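Local coordinates for hypothetical protein Ta0852 (PDB 1YB2), which is a putative S-adenosyl-L-methionine-dependent methyltransferase, probably of the family that modifies adenine in tRNA, at residues G111-M124 with F174-I187. Sequence-based numbering, arbitrary orientation.
Sequences GMDILEVGVGSGNM and FISDQMYDAVIADI
L115 lays its CB over one face of the Y180 ring, 3.8 Å from the ring centroid, in a CH-pi contact. With CG anti to the backbone N (chi1 178°), its branch carries on across the ring: CD2 stays beside Y180 CD2 and CE2, while CD1 passes on to CE2 of F174. A branched leucine suits this spot because it can touch two rings at once. Further along the same side, V117 sets CG1 3.8 Å from I187 CG2, and the small A185, its partner in the ladder, meets it only loosely, CB to CB 4.4 Å. On the other side of the sheet I184 CD1 lies between I114 CG2 and the methyl of the selenomethionine M124, which comes tip to tip from the start of helix 123-132 (CE to CD1 3.7 Å).

These layers flank two parallel strands, 113-117 and 182-185, adjacent in the central sheet of a Rossmann-like methyltransferase fold. The backbone ladder alternates: L115 N gives to A182 O, L115 O receives I184 N, V117 N gives to I184 O, and V117 O receives D186 N. After V117 the chain enters the glycine-rich loop characteristic of the family. At G118 a CB would collide with D186 O, and glycine also suits the positive phi (91°). The adjacent D186, with E142, is predicted to bind S-adenosyl-L-methionine. A water lies within hydrogen-bonding reach of both I184 O and G118 O.

At the opposite end, D181 clasps D113: its OD2 accepts D113 N at 2.7 Å through the anti lone pair, nearly straight at 174°, and D181 N returns a bond to D113 O. The short aspartate side chain, already directed at the neighbouring strand, brings its carboxylate just to D113 N. A water also donates to D181 OD2. D181 OD1 forms a salt bridge with K202, whose positive charge probably eases the closeness of the two carboxylates, and D113 OD1 hydrogen-bonds T137 OG1.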
ATOM      1  N   GLY A 111      -7.111   1.885 -14.085  1.00 37.94           N
ATOM      2  CA  GLY A 111      -7.028   1.424 -15.462  1.00 37.24           C
ATOM      3  C   GLY A 111      -6.502   0.006 -15.642  1.00 37.39           C
ATOM      4  O   GLY A 111      -6.669  -0.590 -16.702  1.00 36.47           O
HETATM    5  N   MSE A 112      -5.871  -0.531 -14.609  1.00 37.14           N
HETATM    6  CA  MSE A 112      -5.319  -1.886 -14.649  1.00 39.18           C
HETATM    7  C   MSE A 112      -6.406  -2.959 -14.645  1.00 35.19           C
HETATM    8  O   MSE A 112      -7.472  -2.783 -14.062  1.00 33.62           O
HETATM    9  CB  MSE A 112      -4.378  -2.121 -13.460  1.00 38.79           C
HETATM   10  CG  MSE A 112      -3.151  -1.213 -13.397  1.00 41.79           C
HETATM   11 SE   MSE A 112      -2.161  -1.554 -11.728  1.00 52.15          SE
HETATM   12  CE  MSE A 112      -1.311  -3.153 -12.315  1.00 46.37           C
ATOM     13  N   ASP A 113      -6.115  -4.073 -15.311  1.00 32.84           N
ATOM     14  CA  ASP A 113      -6.918  -5.287 -15.193  1.00 30.25           C
ATOM     15  C   ASP A 113      -6.190  -6.272 -14.275  1.00 28.91           C
ATOM     16  O   ASP A 113      -5.151  -6.834 -14.631  1.00 27.44           O
ATOM     17  CB  ASP A 113      -7.197  -5.903 -16.555  1.00 29.97           C
ATOM     18  CG  ASP A 113      -8.017  -4.982 -17.452  1.00 31.21           C
ATOM     19  OD1 ASP A 113      -8.990  -4.347 -16.972  1.00 31.07           O
ATOM     20  OD2 ASP A 113      -7.690  -4.890 -18.649  1.00 31.87           O
ATOM     21  N   ILE A 114      -6.764  -6.477 -13.099  1.00 27.43           N
ATOM     22  CA  ILE A 114      -6.133  -7.238 -12.031  1.00 27.11           C
ATOM     23  C   ILE A 114      -6.830  -8.571 -11.833  1.00 26.25           C
ATOM     24  O   ILE A 114      -8.072  -8.660 -11.862  1.00 26.17           O
ATOM     25  CB  ILE A 114      -6.118  -6.403 -10.714  1.00 27.10           C
ATOM     26  CG1 ILE A 114      -5.310  -5.109 -10.961  1.00 28.23           C
ATOM     27  CG2 ILE A 114      -5.575  -7.238  -9.516  1.00 24.30           C
ATOM     28  CD1 ILE A 114      -5.239  -4.182  -9.765  1.00 30.01           C
ATOM     29  N   LEU A 115      -6.023  -9.607 -11.649  1.00 24.83           N
ATOM     30  CA  LEU A 115      -6.513 -10.940 -11.340  1.00 24.52           C
ATOM     31  C   LEU A 115      -6.186 -11.237  -9.877  1.00 24.68           C
ATOM     32  O   LEU A 115      -5.032 -11.118  -9.460  1.00 24.14           O
ATOM     33  CB  LEU A 115      -5.845 -11.990 -12.252  1.00 24.53           C
ATOM     34  CG  LEU A 115      -6.249 -13.447 -11.976  1.00 25.14           C
ATOM     35  CD1 LEU A 115      -7.734 -13.628 -12.270  1.00 22.51           C
ATOM     36  CD2 LEU A 115      -5.422 -14.410 -12.821  1.00 24.08           C
ATOM     37  N   GLU A 116      -7.204 -11.599  -9.100  1.00 24.49           N
ATOM     38  CA  GLU A 116      -7.011 -12.000  -7.722  1.00 25.48           C
ATOM     39  C   GLU A 116      -7.435 -13.463  -7.557  1.00 25.65           C
ATOM     40  O   GLU A 116      -8.608 -13.810  -7.747  1.00 25.60           O
ATOM     41  CB  GLU A 116      -7.809 -11.064  -6.800  1.00 25.26           C
ATOM     42  CG  GLU A 116      -7.715 -11.366  -5.336  1.00 26.54           C
ATOM     43  CD  GLU A 116      -8.525 -10.385  -4.475  1.00 28.19           C
ATOM     44  OE1 GLU A 116      -9.438  -9.707  -5.005  1.00 31.24           O
ATOM     45  OE2 GLU A 116      -8.258 -10.308  -3.253  1.00 32.66           O
ATOM     46  N   VAL A 117      -6.471 -14.308  -7.198  1.00 25.50           N
ATOM     47  CA  VAL A 117      -6.671 -15.738  -7.018  1.00 26.65           C
ATOM     48  C   VAL A 117      -6.700 -16.021  -5.512  1.00 27.53           C
ATOM     49  O   VAL A 117      -5.673 -15.911  -4.824  1.00 27.44           O
ATOM     50  CB  VAL A 117      -5.568 -16.550  -7.741  1.00 26.32           C
ATOM     51  CG1 VAL A 117      -5.835 -18.029  -7.657  1.00 27.74           C
ATOM     52  CG2 VAL A 117      -5.459 -16.108  -9.215  1.00 27.67           C
ATOM     53  N   GLY A 118      -7.887 -16.341  -5.005  1.00 27.76           N
ATOM     54  CA  GLY A 118      -8.117 -16.476  -3.566  1.00 28.70           C
ATOM     55  C   GLY A 118      -8.563 -15.142  -3.010  1.00 29.71           C
ATOM     56  O   GLY A 118      -7.829 -14.158  -3.074  1.00 29.94           O
ATOM     57  N   VAL A 119      -9.770 -15.100  -2.472  1.00 30.15           N
ATOM     58  CA  VAL A 119     -10.364 -13.840  -2.067  1.00 30.97           C
ATOM     59  C   VAL A 119     -10.217 -13.503  -0.564  1.00 31.83           C
ATOM     60  O   VAL A 119     -10.166 -12.329  -0.205  1.00 32.29           O
ATOM     61  CB  VAL A 119     -11.853 -13.754  -2.532  1.00 30.38           C
ATOM     62  CG1 VAL A 119     -12.742 -14.613  -1.664  1.00 29.43           C
ATOM     63  CG2 VAL A 119     -12.327 -12.308  -2.568  1.00 31.87           C
ATOM     64  N   GLY A 120     -10.122 -14.516   0.300  1.00 32.35           N
ATOM     65  CA  GLY A 120     -10.149 -14.281   1.758  1.00 32.92           C
ATOM     66  C   GLY A 120     -11.427 -13.587   2.203  1.00 33.52           C
ATOM     67  O   GLY A 120     -12.523 -13.993   1.814  1.00 33.89           O
ATOM     68  N   SER A 121     -11.283 -12.521   2.996  1.00 33.63           N
ATOM     69  CA  SER A 121     -12.416 -11.757   3.522  1.00 33.68           C
ATOM     70  C   SER A 121     -12.907 -10.712   2.516  1.00 33.31           C
ATOM     71  O   SER A 121     -13.989 -10.119   2.676  1.00 32.87           O
ATOM     72  CB  SER A 121     -11.993 -11.033   4.794  1.00 34.13           C
ATOM     73  OG  SER A 121     -10.884 -10.178   4.514  1.00 35.18           O
ATOM     74  N   GLY A 122     -12.102 -10.468   1.485  1.00 32.17           N
ATOM     75  CA  GLY A 122     -12.439  -9.415   0.541  1.00 30.93           C
ATOM     76  C   GLY A 122     -11.661  -8.165   0.887  1.00 29.73           C
ATOM     77  O   GLY A 122     -11.804  -7.148   0.228  1.00 29.61           O
ATOM     78  N   ASN A 123     -10.833  -8.246   1.924  1.00 29.16           N
ATOM     79  CA  ASN A 123     -10.036  -7.108   2.351  1.00 28.98           C
ATOM     80  C   ASN A 123      -9.096  -6.595   1.255  1.00 28.22           C
ATOM     81  O   ASN A 123      -9.063  -5.384   0.971  1.00 26.75           O
ATOM     82  CB  ASN A 123      -9.268  -7.417   3.645  1.00 29.81           C
ATOM     83  CG  ASN A 123      -8.746  -6.153   4.333  1.00 33.12           C
ATOM     84  OD1 ASN A 123      -9.405  -5.109   4.331  1.00 35.57           O
ATOM     85  ND2 ASN A 123      -7.549  -6.238   4.903  1.00 35.98           N
HETATM   86  N   MSE A 124      -8.345  -7.506   0.625  1.00 28.50           N
HETATM   87  CA  MSE A 124      -7.467  -7.119  -0.497  1.00 29.14           C
HETATM   88  C   MSE A 124      -8.291  -6.568  -1.673  1.00 27.65           C
HETATM   89  O   MSE A 124      -7.906  -5.599  -2.307  1.00 27.26           O
HETATM   90  CB  MSE A 124      -6.595  -8.298  -0.951  1.00 31.82           C
HETATM   91  CG  MSE A 124      -5.638  -7.956  -2.120  1.00 35.98           C
HETATM   92 SE   MSE A 124      -4.369  -6.569  -1.620  1.00 54.12          SE
HETATM   93  CE  MSE A 124      -4.027  -5.642  -3.323  1.00 43.19           C
ATOM     94  N   PHE A 174      -9.674 -22.598 -14.221  1.00 38.72           N
ATOM     95  CA  PHE A 174     -10.071 -21.269 -14.653  1.00 38.62           C
ATOM     96  C   PHE A 174      -9.590 -20.984 -16.060  1.00 38.76           C
ATOM     97  O   PHE A 174      -8.427 -21.163 -16.374  1.00 39.04           O
ATOM     98  CB  PHE A 174      -9.549 -20.191 -13.679  1.00 37.66           C
ATOM     99  CG  PHE A 174      -9.848 -18.783 -14.112  1.00 36.50           C
ATOM    100  CD1 PHE A 174     -11.167 -18.342 -14.235  1.00 35.02           C
ATOM    101  CD2 PHE A 174      -8.812 -17.897 -14.400  1.00 34.27           C
ATOM    102  CE1 PHE A 174     -11.442 -17.041 -14.641  1.00 34.49           C
ATOM    103  CE2 PHE A 174      -9.076 -16.596 -14.801  1.00 33.15           C
ATOM    104  CZ  PHE A 174     -10.392 -16.163 -14.919  1.00 34.45           C
ATOM    105  N   ILE A 175     -10.497 -20.532 -16.905  1.00 39.43           N
ATOM    106  CA  ILE A 175     -10.153 -20.217 -18.281  1.00 40.54           C
ATOM    107  C   ILE A 175     -10.404 -18.740 -18.525  1.00 40.98           C
ATOM    108  O   ILE A 175     -11.504 -18.236 -18.300  1.00 40.90           O
ATOM    109  CB  ILE A 175     -10.980 -21.062 -19.315  1.00 40.51           C
ATOM    110  CG1 ILE A 175     -10.864 -22.570 -19.036  1.00 41.21           C
ATOM    111  CG2 ILE A 175     -10.571 -20.724 -20.757  1.00 40.83           C
ATOM    112  CD1 ILE A 175      -9.427 -23.111 -18.927  1.00 42.34           C
ATOM    113  N   SER A 176      -9.378 -18.049 -18.988  1.00 41.70           N
ATOM    114  CA  SER A 176      -9.540 -16.659 -19.328  1.00 42.74           C
ATOM    115  C   SER A 176      -8.889 -16.391 -20.658  1.00 43.32           C
ATOM    116  O   SER A 176      -7.803 -16.906 -20.947  1.00 44.03           O
ATOM    117  CB  SER A 176      -8.912 -15.762 -18.263  1.00 42.47           C
ATOM    118  OG  SER A 176      -9.079 -14.405 -18.622  1.00 43.36           O
ATOM    119  N   ASP A 177      -9.552 -15.564 -21.455  1.00 43.92           N
ATOM    120  CA  ASP A 177      -8.990 -15.118 -22.727  1.00 44.71           C
ATOM    121  C   ASP A 177      -8.108 -13.880 -22.499  1.00 44.25           C
ATOM    122  O   ASP A 177      -7.255 -13.551 -23.331  1.00 44.72           O
ATOM    123  CB  ASP A 177     -10.110 -14.805 -23.727  1.00 44.94           C
ATOM    124  CG  ASP A 177     -11.455 -15.407 -23.316  1.00 47.21           C
ATOM    125  OD1 ASP A 177     -11.930 -16.338 -24.009  1.00 49.11           O
ATOM    126  OD2 ASP A 177     -12.035 -14.953 -22.293  1.00 49.75           O
ATOM    127  N   GLN A 178      -8.317 -13.212 -21.365  1.00 43.09           N
ATOM    128  CA  GLN A 178      -7.658 -11.950 -21.067  1.00 42.48           C
ATOM    129  C   GLN A 178      -6.268 -12.139 -20.469  1.00 40.48           C
ATOM    130  O   GLN A 178      -5.981 -13.155 -19.835  1.00 39.98           O
ATOM    131  CB  GLN A 178      -8.521 -11.138 -20.111  1.00 42.66           C
ATOM    132  CG  GLN A 178      -8.478  -9.643 -20.362  1.00 44.55           C
ATOM    133  CD  GLN A 178      -9.336  -8.851 -19.384  1.00 45.00           C
ATOM    134  OE1 GLN A 178      -9.291  -7.619 -19.369  1.00 48.86           O
ATOM    135  NE2 GLN A 178     -10.121  -9.554 -18.561  1.00 47.51           N
HETATM  136  N   MSE A 179      -5.406 -11.159 -20.720  1.00 38.97           N
HETATM  137  CA  MSE A 179      -4.111 -11.037 -20.051  1.00 37.41           C
HETATM  138  C   MSE A 179      -4.264  -9.965 -18.984  1.00 35.01           C
HETATM  139  O   MSE A 179      -4.942  -8.972 -19.207  1.00 35.17           O
HETATM  140  CB  MSE A 179      -3.032 -10.623 -21.052  1.00 38.25           C
HETATM  141  CG  MSE A 179      -2.945 -11.528 -22.274  1.00 41.96           C
HETATM  142 SE   MSE A 179      -2.420 -13.332 -21.751  1.00 52.18          SE
HETATM  143  CE  MSE A 179      -0.447 -13.097 -21.910  1.00 49.15           C
ATOM    144  N   TYR A 180      -3.639 -10.161 -17.828  1.00 32.37           N
ATOM    145  CA  TYR A 180      -3.806  -9.256 -16.679  1.00 30.31           C
ATOM    146  C   TYR A 180      -2.583  -8.369 -16.451  1.00 29.38           C
ATOM    147  O   TYR A 180      -1.473  -8.752 -16.794  1.00 29.10           O
ATOM    148  CB  TYR A 180      -4.166 -10.066 -15.419  1.00 29.44           C
ATOM    149  CG  TYR A 180      -5.460 -10.795 -15.642  1.00 28.25           C
ATOM    150  CD1 TYR A 180      -6.689 -10.126 -15.533  1.00 28.59           C
ATOM    151  CD2 TYR A 180      -5.466 -12.127 -16.041  1.00 28.14           C
ATOM    152  CE1 TYR A 180      -7.890 -10.784 -15.787  1.00 27.16           C
ATOM    153  CE2 TYR A 180      -6.655 -12.791 -16.298  1.00 27.32           C
ATOM    154  CZ  TYR A 180      -7.862 -12.116 -16.167  1.00 28.40           C
ATOM    155  OH  TYR A 180      -9.042 -12.787 -16.442  1.00 28.83           O
ATOM    156  N   ASP A 181      -2.797  -7.190 -15.872  1.00 28.36           N
ATOM    157  CA  ASP A 181      -1.713  -6.252 -15.593  1.00 27.45           C
ATOM    158  C   ASP A 181      -1.000  -6.577 -14.290  1.00 26.52           C
ATOM    159  O   ASP A 181       0.091  -6.071 -14.048  1.00 26.23           O
ATOM    160  CB  ASP A 181      -2.252  -4.819 -15.523  1.00 27.79           C
ATOM    161  CG  ASP A 181      -2.752  -4.319 -16.859  1.00 30.23           C
ATOM    162  OD1 ASP A 181      -1.960  -4.319 -17.814  1.00 32.47           O
ATOM    163  OD2 ASP A 181      -3.929  -3.916 -16.952  1.00 30.53           O
ATOM    164  N   ALA A 182      -1.639  -7.397 -13.444  1.00 25.67           N
ATOM    165  CA  ALA A 182      -1.119  -7.772 -12.123  1.00 25.35           C
ATOM    166  C   ALA A 182      -1.896  -8.981 -11.652  1.00 25.15           C
ATOM    167  O   ALA A 182      -3.081  -9.139 -11.971  1.00 23.84           O
ATOM    168  CB  ALA A 182      -1.287  -6.630 -11.104  1.00 25.50           C
ATOM    169  N   VAL A 183      -1.212  -9.835 -10.905  1.00 24.27           N
ATOM    170  CA  VAL A 183      -1.832 -10.986 -10.269  1.00 25.18           C
ATOM    171  C   VAL A 183      -1.514 -10.933  -8.793  1.00 26.24           C
ATOM    172  O   VAL A 183      -0.366 -10.685  -8.385  1.00 25.47           O
ATOM    173  CB  VAL A 183      -1.355 -12.335 -10.829  1.00 25.52           C
ATOM    174  CG1 VAL A 183      -1.975 -13.494 -10.035  1.00 24.63           C
ATOM    175  CG2 VAL A 183      -1.697 -12.450 -12.329  1.00 25.31           C
ATOM    176  N   ILE A 184      -2.557 -11.128  -7.993  1.00 26.98           N
ATOM    177  CA  ILE A 184      -2.409 -11.205  -6.556  1.00 27.58           C
ATOM    178  C   ILE A 184      -2.975 -12.548  -6.121  1.00 28.03           C
ATOM    179  O   ILE A 184      -4.164 -12.837  -6.346  1.00 27.41           O
ATOM    180  CB  ILE A 184      -3.105 -10.003  -5.865  1.00 28.10           C
ATOM    181  CG1 ILE A 184      -2.313  -8.722  -6.181  1.00 30.09           C
ATOM    182  CG2 ILE A 184      -3.172 -10.251  -4.346  1.00 29.03           C
ATOM    183  CD1 ILE A 184      -3.139  -7.489  -6.356  1.00 35.15           C
ATOM    184  N   ALA A 185      -2.114 -13.380  -5.526  1.00 27.94           N
ATOM    185  CA  ALA A 185      -2.459 -14.766  -5.202  1.00 27.90           C
ATOM    186  C   ALA A 185      -2.333 -15.103  -3.716  1.00 28.96           C
ATOM    187  O   ALA A 185      -1.276 -14.914  -3.104  1.00 28.28           O
ATOM    188  CB  ALA A 185      -1.615 -15.722  -6.034  1.00 27.54           C
ATOM    189  N   ASP A 186      -3.422 -15.628  -3.157  1.00 29.55           N
ATOM    190  CA  ASP A 186      -3.470 -16.057  -1.773  1.00 31.29           C
ATOM    191  C   ASP A 186      -4.171 -17.406  -1.784  1.00 31.50           C
ATOM    192  O   ASP A 186      -5.351 -17.516  -1.461  1.00 31.29           O
ATOM    193  CB  ASP A 186      -4.225 -15.017  -0.936  1.00 31.76           C
ATOM    194  CG  ASP A 186      -4.241 -15.341   0.562  1.00 36.22           C
ATOM    195  OD1 ASP A 186      -3.473 -16.214   1.046  1.00 39.36           O
ATOM    196  OD2 ASP A 186      -5.056 -14.704   1.257  1.00 40.44           O
ATOM    197  N   ILE A 187      -3.435 -18.413  -2.233  1.00 32.06           N
ATOM    198  CA  ILE A 187      -3.897 -19.796  -2.277  1.00 33.27           C
ATOM    199  C   ILE A 187      -2.886 -20.705  -1.583  1.00 33.75           C
ATOM    200  O   ILE A 187      -1.723 -20.316  -1.438  1.00 34.23           O
ATOM    201  CB  ILE A 187      -4.139 -20.298  -3.730  1.00 32.85           C
ATOM    202  CG1 ILE A 187      -2.932 -19.998  -4.633  1.00 32.97           C
ATOM    203  CG2 ILE A 187      -5.466 -19.742  -4.274  1.00 33.58           C
ATOM    204  CD1 ILE A 187      -3.021 -20.669  -5.997  1.00 33.20           C
TER
HETATM  205  O   HOH W   1      -5.032  -2.829 -19.219  1.00 47.82           O
HETATM  206  O   HOH W   2      -5.501 -13.027  -3.768  1.00 33.14           O